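Local coordinates for protein ribonucleoside-diphosphate reductase small chain 2 (PDB 1JK0) that helps make deoxyribonucleotides for DNA synthesis as a small chain of ribonucleotide reductase, being required for its partner small chain to fold and for assembly with the large subunits, at residues B[79-82]-B[83-87]; B[188-191]-B[192-196]; B[173-176]-B[177-180]. All blocks are in the same frame, centred on the assembly; numbering follows the deposited sequence.

Contact 1 of 3, residues B[79-82]-B[83-87]; sequences KTYI and GNLLA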
# COMPACT_ATOMS: atom_id res chain seq x y z
N LYS B 79 23.13 -1.67 -29.59
CA LYS B 79 21.78 -2.20 -29.44
C LYS B 79 21.82 -3.37 -28.47
O LYS B 79 20.86 -3.63 -27.74
CB LYS B 79 21.25 -2.67 -30.80
CG LYS B 79 21.02 -1.55 -31.80
CD LYS B 79 20.72 -2.11 -33.19
CE LYS B 79 20.31 -1.00 -34.15
NZ LYS B 79 21.21 0.19 -34.06
N THR B 80 22.94 -4.08 -28.47
CA THR B 80 23.11 -5.23 -27.60
C THR B 80 23.27 -4.74 -26.16
O THR B 80 22.79 -5.38 -25.22
CB THR B 80 24.35 -6.05 -28.03
OG1 THR B 80 24.27 -6.31 -29.44
CG2 THR B 80 24.40 -7.38 -27.28
N TYR B 81 23.93 -3.60 -26.00
CA TYR B 81 24.16 -3.01 -24.68
C TYR B 81 22.84 -2.76 -23.99
O TYR B 81 22.48 -3.43 -23.01
CB TYR B 81 24.90 -1.68 -24.83
CG TYR B 81 25.21 -1.00 -23.52
CD1 TYR B 81 25.78 -1.72 -22.47
CD2 TYR B 81 24.95 0.35 -23.33
CE1 TYR B 81 26.10 -1.12 -21.26
CE2 TYR B 81 25.27 0.97 -22.12
CZ TYR B 81 25.84 0.23 -21.09
OH TYR B 81 26.15 0.82 -19.89
N ILE B 82 22.12 -1.77 -24.49
CA ILE B 82 20.82 -1.39 -23.98
C ILE B 82 20.01 -2.64 -23.68
O ILE B 82 19.27 -2.69 -22.71
CB ILE B 82 20.08 -0.54 -25.02
CG1 ILE B 82 20.87 0.75 -25.26
CG2 ILE B 82 18.66 -0.25 -24.56
CD1 ILE B 82 20.35 1.59 -26.39
N GLY B 83 20.17 -3.66 -24.53
CA GLY B 83 19.45 -4.90 -24.33
C GLY B 83 19.62 -5.43 -22.92
O GLY B 83 18.64 -5.58 -22.20
N ASN B 84 20.86 -5.70 -22.52
CA ASN B 84 21.13 -6.21 -21.18
C ASN B 84 20.75 -5.16 -20.12
O ASN B 84 20.12 -5.49 -19.11
CB ASN B 84 22.61 -6.57 -21.05
CG ASN B 84 23.04 -7.65 -22.04
OD1 ASN B 84 22.58 -8.80 -21.98
ND2 ASN B 84 23.94 -7.29 -22.95
N LEU B 85 21.13 -3.91 -20.38
CA LEU B 85 20.83 -2.78 -19.49
C LEU B 85 19.38 -2.83 -19.03
O LEU B 85 19.09 -2.68 -17.85
CB LEU B 85 21.09 -1.46 -20.24
CG LEU B 85 21.05 -0.13 -19.49
CD1 LEU B 85 19.67 0.13 -18.92
CD2 LEU B 85 22.09 -0.16 -18.39
N LEU B 86 18.48 -3.03 -19.98
CA LEU B 86 17.07 -3.12 -19.67
C LEU B 86 16.83 -4.47 -19.03
O LEU B 86 16.26 -4.56 -17.95
CB LEU B 86 16.21 -2.99 -20.93
CG LEU B 86 16.41 -1.74 -21.80
CD1 LEU B 86 15.36 -1.70 -22.90
CD2 LEU B 86 16.33 -0.49 -20.94
N ALA B 87 17.28 -5.52 -19.72
CA ALA B 87 17.11 -6.90 -19.26
C ALA B 87 17.53 -7.11 -17.81
O ALA B 87 16.97 -7.96 -17.11
CB ALA B 87 17.87 -7.85 -20.16
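Helix 78-89, part of the all-helical body of the ribonucleotide reductase small chain, carries this contact, in which I82 meets L86 one turn further on. The two side chains lie side by side and point the same way, making an apolar i to i+4 pair. I82 turns its CG2 methyl to the partner: with CG1 beside the backbone N (chi1 -62°), CG2 sits beside the carbonyl carbon and faces the next turn, 3.9 Å from L86 CG. The backbones of the same two residues are joined as well, L86 N being hydrogen-bonded to I82 O at 2.9 Å.

The neighbouring i to i+4 bond runs from L85 N to Y81 O at 3.0 Å. N84 N reaches T80 O only weakly, at 3.3 Å. The carboxamide of N84 folds back over that turn, with ND2 3.2 Å from T80 O, but the angle is too poor for a bond. L85 also touches N193 and M197 of helix 191-200.

Polar ends on the earlier turn find their partners elsewhere: K79 NZ bonds to L74 O and F71 O, and the hydroxyls of Y81 and S196, the latter on helix 191-200, are hydrogen-bonded to each other. Of the apolar pair, I82 rests on L200 of that helix, whereas L86 faces M134 and V135 of helix 111-138, its side chain about 4 Å from that of Y131, the predicted active-site tyrosine. The arrangement is thus an isoleucine-leucine pair four residues apart, side by side on one helix and touching two neighbouring ones, 191-200 and 111-138, in the helical, ferritin-like fold of the small chain.

Contact 2 of 3, residues B[188-191]-B[192-196]; sequences IFQA and GNYAS
Helix 191-200 starts just after Q190, the N-cap, with A195 N hydrogen-bonded to A191 O at 2.9 Å. A weak bond of 3.4 Å joins Y194 N to Q190 O, and the side chains of N193 and Y194 both come close to that carbonyl. Y194 swings back with its CG beside the backbone N (chi1 -43°) and brings one face of its ring up to the oxygen, with Y194 CD1 3.2 Å from Q190 O. N193 also comes up to the side chain of Q190: its OD1 lies 3.5 Å from Q190 CB, a van der Waals contact of the amide oxygen with the methylene. The chain of Q190 is extended beyond CG, and its amide plane stands 73° from that of N193 and 59° from the tyrosine ring, so neither pair stacks.

Y194 OH makes a weak hydrogen bond to R220 of helix 207-232. A leucine in place of Y194 would probably cost R220 this weak hydroxyl partner and open a gap beside Q190 and helix 207-232.

The turn is buried among helices: Y194 lies on N213, I216 and C217 of helix 207-232 and about 4 Å from the side chain of Y131, Q190 and N193 touch S89 of helix 78-89, F189 reaches A250 and Y257 of helix 240-258, and A191 and A195 rest on Y277 of helix 277-288.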
# COMPACT_ATOMS: atom_id res chain seq x y z
N ILE B 188 25.00 3.21 -5.10
CA ILE B 188 26.27 2.78 -5.67
C ILE B 188 26.01 1.93 -6.89
O ILE B 188 26.19 2.38 -8.02
CB ILE B 188 27.11 1.96 -4.66
CG1 ILE B 188 27.37 2.78 -3.40
CG2 ILE B 188 28.43 1.55 -5.31
CD1 ILE B 188 28.17 2.05 -2.35
N PHE B 189 25.57 0.70 -6.66
CA PHE B 189 25.30 -0.25 -7.73
C PHE B 189 25.01 0.28 -9.11
O PHE B 189 25.93 0.71 -9.81
CB PHE B 189 24.20 -1.22 -7.32
CG PHE B 189 24.72 -2.43 -6.62
CD1 PHE B 189 25.27 -2.32 -5.35
CD2 PHE B 189 24.74 -3.66 -7.27
CE1 PHE B 189 25.84 -3.42 -4.72
CE2 PHE B 189 25.31 -4.77 -6.65
CZ PHE B 189 25.86 -4.65 -5.37
N GLN B 190 23.75 0.27 -9.53
CA GLN B 190 23.43 0.71 -10.88
C GLN B 190 23.87 2.10 -11.32
O GLN B 190 23.38 2.61 -12.33
CB GLN B 190 21.95 0.52 -11.11
CG GLN B 190 21.52 -0.91 -10.98
CD GLN B 190 20.04 -1.06 -11.14
OE1 GLN B 190 19.27 -0.55 -10.33
NE2 GLN B 190 19.61 -1.75 -12.19
N ALA B 191 24.79 2.73 -10.60
CA ALA B 191 25.27 4.06 -10.97
C ALA B 191 25.85 3.99 -12.38
O ALA B 191 25.73 4.94 -13.16
CB ALA B 191 26.33 4.53 -9.98
N GLY B 192 26.46 2.85 -12.69
CA GLY B 192 27.03 2.66 -14.01
C GLY B 192 25.97 2.81 -15.08
O GLY B 192 26.17 3.53 -16.06
N ASN B 193 24.84 2.13 -14.89
CA ASN B 193 23.73 2.18 -15.84
C ASN B 193 23.39 3.62 -16.22
O ASN B 193 23.58 4.02 -17.37
CB ASN B 193 22.47 1.54 -15.23
CG ASN B 193 22.70 0.09 -14.79
OD1 ASN B 193 23.68 -0.22 -14.10
ND2 ASN B 193 21.78 -0.79 -15.18
N TYR B 194 22.90 4.38 -15.25
CA TYR B 194 22.52 5.77 -15.49
C TYR B 194 23.67 6.56 -16.12
O TYR B 194 23.46 7.32 -17.06
CB TYR B 194 22.11 6.43 -14.17
CG TYR B 194 21.23 5.57 -13.30
CD1 TYR B 194 21.59 5.27 -11.99
CD2 TYR B 194 20.04 5.03 -13.80
CE1 TYR B 194 20.79 4.47 -11.19
CE2 TYR B 194 19.23 4.22 -13.00
CZ TYR B 194 19.61 3.95 -11.69
OH TYR B 194 18.83 3.15 -10.89
N ALA B 195 24.87 6.36 -15.59
CA ALA B 195 26.04 7.05 -16.11
C ALA B 195 26.14 6.82 -17.62
O ALA B 195 26.47 7.73 -18.38
CB ALA B 195 27.29 6.53 -15.41
N SER B 196 25.84 5.59 -18.04
CA SER B 196 25.90 5.22 -19.45
C SER B 196 24.83 5.90 -20.27
O SER B 196 25.13 6.61 -21.23
CB SER B 196 25.73 3.71 -19.61
OG SER B 196 26.72 3.02 -18.86

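Contact 3 of 3, residues B[173-176]-B[177-180]; sequences SLYA and ERLV
R178 folds back over the N-terminal turn of helix 175-188 to reach S173, while E177, three residues after the N-cap residue L174, takes the backbone N-H of L174 with its carboxylate. This is the glutamate half of a capping box without the reciprocal bond, since a leucine has no polar side chain to give it. The guanidinium comes round because the arginine chain bends at chi3 (-85°), laying one face over the backbone, with Y175 N about 3.5 Å above the plane toward its rim. NH1 meets S173 at two atoms. The bond to the hydroxyl (R178 NH1 to S173 OG 3.1 Å) has its partner tilted a little from the guanidinium plane; the one to the carbonyl (R178 NH1 to S173 O 3.0 Å) is weak, although S173 O sits at the edge, in plane. NH2 is hydrogen-bonded to OE1 of Q107, and S173 OG also to N170 O, so both groups are tied to a second partner.

E177 keeps an extended chain, and its OE2 is met from above the carboxylate plane by L174 N at 3.3 Å. The neighbouring Y175 N-H goes to E22.

Y175 and L179 meet at a slant, and both side chains pack on L230 of helix 207-232. The tyrosine ring, its CG anti to the backbone N (chi1 -179°), receives the CD2 methyl of L179 over one face, 3.5 Å from Y175 CE2.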
# COMPACT_ATOMS: atom_id res chain seq x y z
N SER B 173 23.59 -9.25 11.70
CA SER B 173 23.70 -7.90 11.15
C SER B 173 22.96 -6.88 12.02
O SER B 173 22.03 -7.24 12.75
CB SER B 173 23.12 -7.86 9.74
OG SER B 173 21.74 -8.21 9.75
N LEU B 174 23.37 -5.62 11.94
CA LEU B 174 22.74 -4.55 12.70
C LEU B 174 22.00 -3.60 11.76
O LEU B 174 22.38 -3.43 10.60
CB LEU B 174 23.79 -3.77 13.48
CG LEU B 174 24.45 -4.49 14.66
CD1 LEU B 174 25.57 -3.62 15.21
CD2 LEU B 174 23.41 -4.77 15.73
N TYR B 175 20.95 -2.96 12.28
CA TYR B 175 20.13 -2.03 11.50
C TYR B 175 20.93 -0.96 10.78
O TYR B 175 20.75 -0.73 9.57
CB TYR B 175 19.10 -1.37 12.40
CG TYR B 175 18.19 -0.41 11.67
CD1 TYR B 175 17.37 -0.85 10.64
CD2 TYR B 175 18.16 0.95 11.99
CE1 TYR B 175 16.55 0.03 9.94
CE2 TYR B 175 17.34 1.83 11.31
CZ TYR B 175 16.54 1.36 10.28
OH TYR B 175 15.72 2.23 9.60
N ALA B 176 21.82 -0.30 11.51
CA ALA B 176 22.64 0.74 10.91
C ALA B 176 23.40 0.15 9.74
O ALA B 176 23.50 0.78 8.69
CB ALA B 176 23.60 1.30 11.93
N GLU B 177 23.93 -1.05 9.92
CA GLU B 177 24.68 -1.72 8.86
C GLU B 177 23.79 -1.96 7.64
O GLU B 177 24.10 -1.48 6.54
CB GLU B 177 25.25 -3.04 9.36
CG GLU B 177 26.49 -2.85 10.23
CD GLU B 177 26.98 -4.15 10.85
OE1 GLU B 177 27.99 -4.09 11.59
OE2 GLU B 177 26.35 -5.21 10.61
N ARG B 178 22.69 -2.69 7.85
CA ARG B 178 21.76 -2.98 6.76
C ARG B 178 21.39 -1.70 6.03
O ARG B 178 21.13 -1.72 4.83
CB ARG B 178 20.48 -3.62 7.31
CG ARG B 178 20.71 -4.86 8.16
CD ARG B 178 19.43 -5.68 8.27
NE ARG B 178 18.52 -5.24 9.33
CZ ARG B 178 18.71 -5.49 10.62
NH1 ARG B 178 19.78 -6.17 11.00
NH2 ARG B 178 17.82 -5.10 11.51
N LEU B 179 21.34 -0.59 6.75
CA LEU B 179 21.01 0.68 6.12
C LEU B 179 22.10 1.06 5.12
O LEU B 179 21.82 1.31 3.96
CB LEU B 179 20.85 1.77 7.19
CG LEU B 179 19.50 2.49 7.29
CD1 LEU B 179 18.34 1.59 6.91
CD2 LEU B 179 19.36 2.98 8.71
N VAL B 180 23.35 1.09 5.58
CA VAL B 180 24.47 1.45 4.70
C VAL B 180 24.50 0.54 3.46
O VAL B 180 24.71 1.00 2.34
CB VAL B 180 25.82 1.37 5.45
CG1 VAL B 180 26.94 1.80 4.54
CG2 VAL B 180 25.78 2.27 6.68

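Along the chain the order is contact 1, contact 3, contact 2, all within the one ribonucleotide reductase small-chain family region. Contacts 1 and 2 have centres 13 Å apart and touch: Y81 OH lies 2.5 Å from S196 OG in a probable hydrogen bond, and L85 CD2 packs 3.3 Å from N193 ND2, so helix 78-89 is joined to helix 191-200. Both approach the predicted active-site tyrosine, Y131. Contact 3 begins helix 175-188, which precedes helix 191-200; its centre is 23 Å from that of contact 2, with nearest atoms about 6 Å apart. Contacts 1 and 3, 33 Å apart between centres, lie on opposite sides of the chain's centre, so the three span much of the helical body.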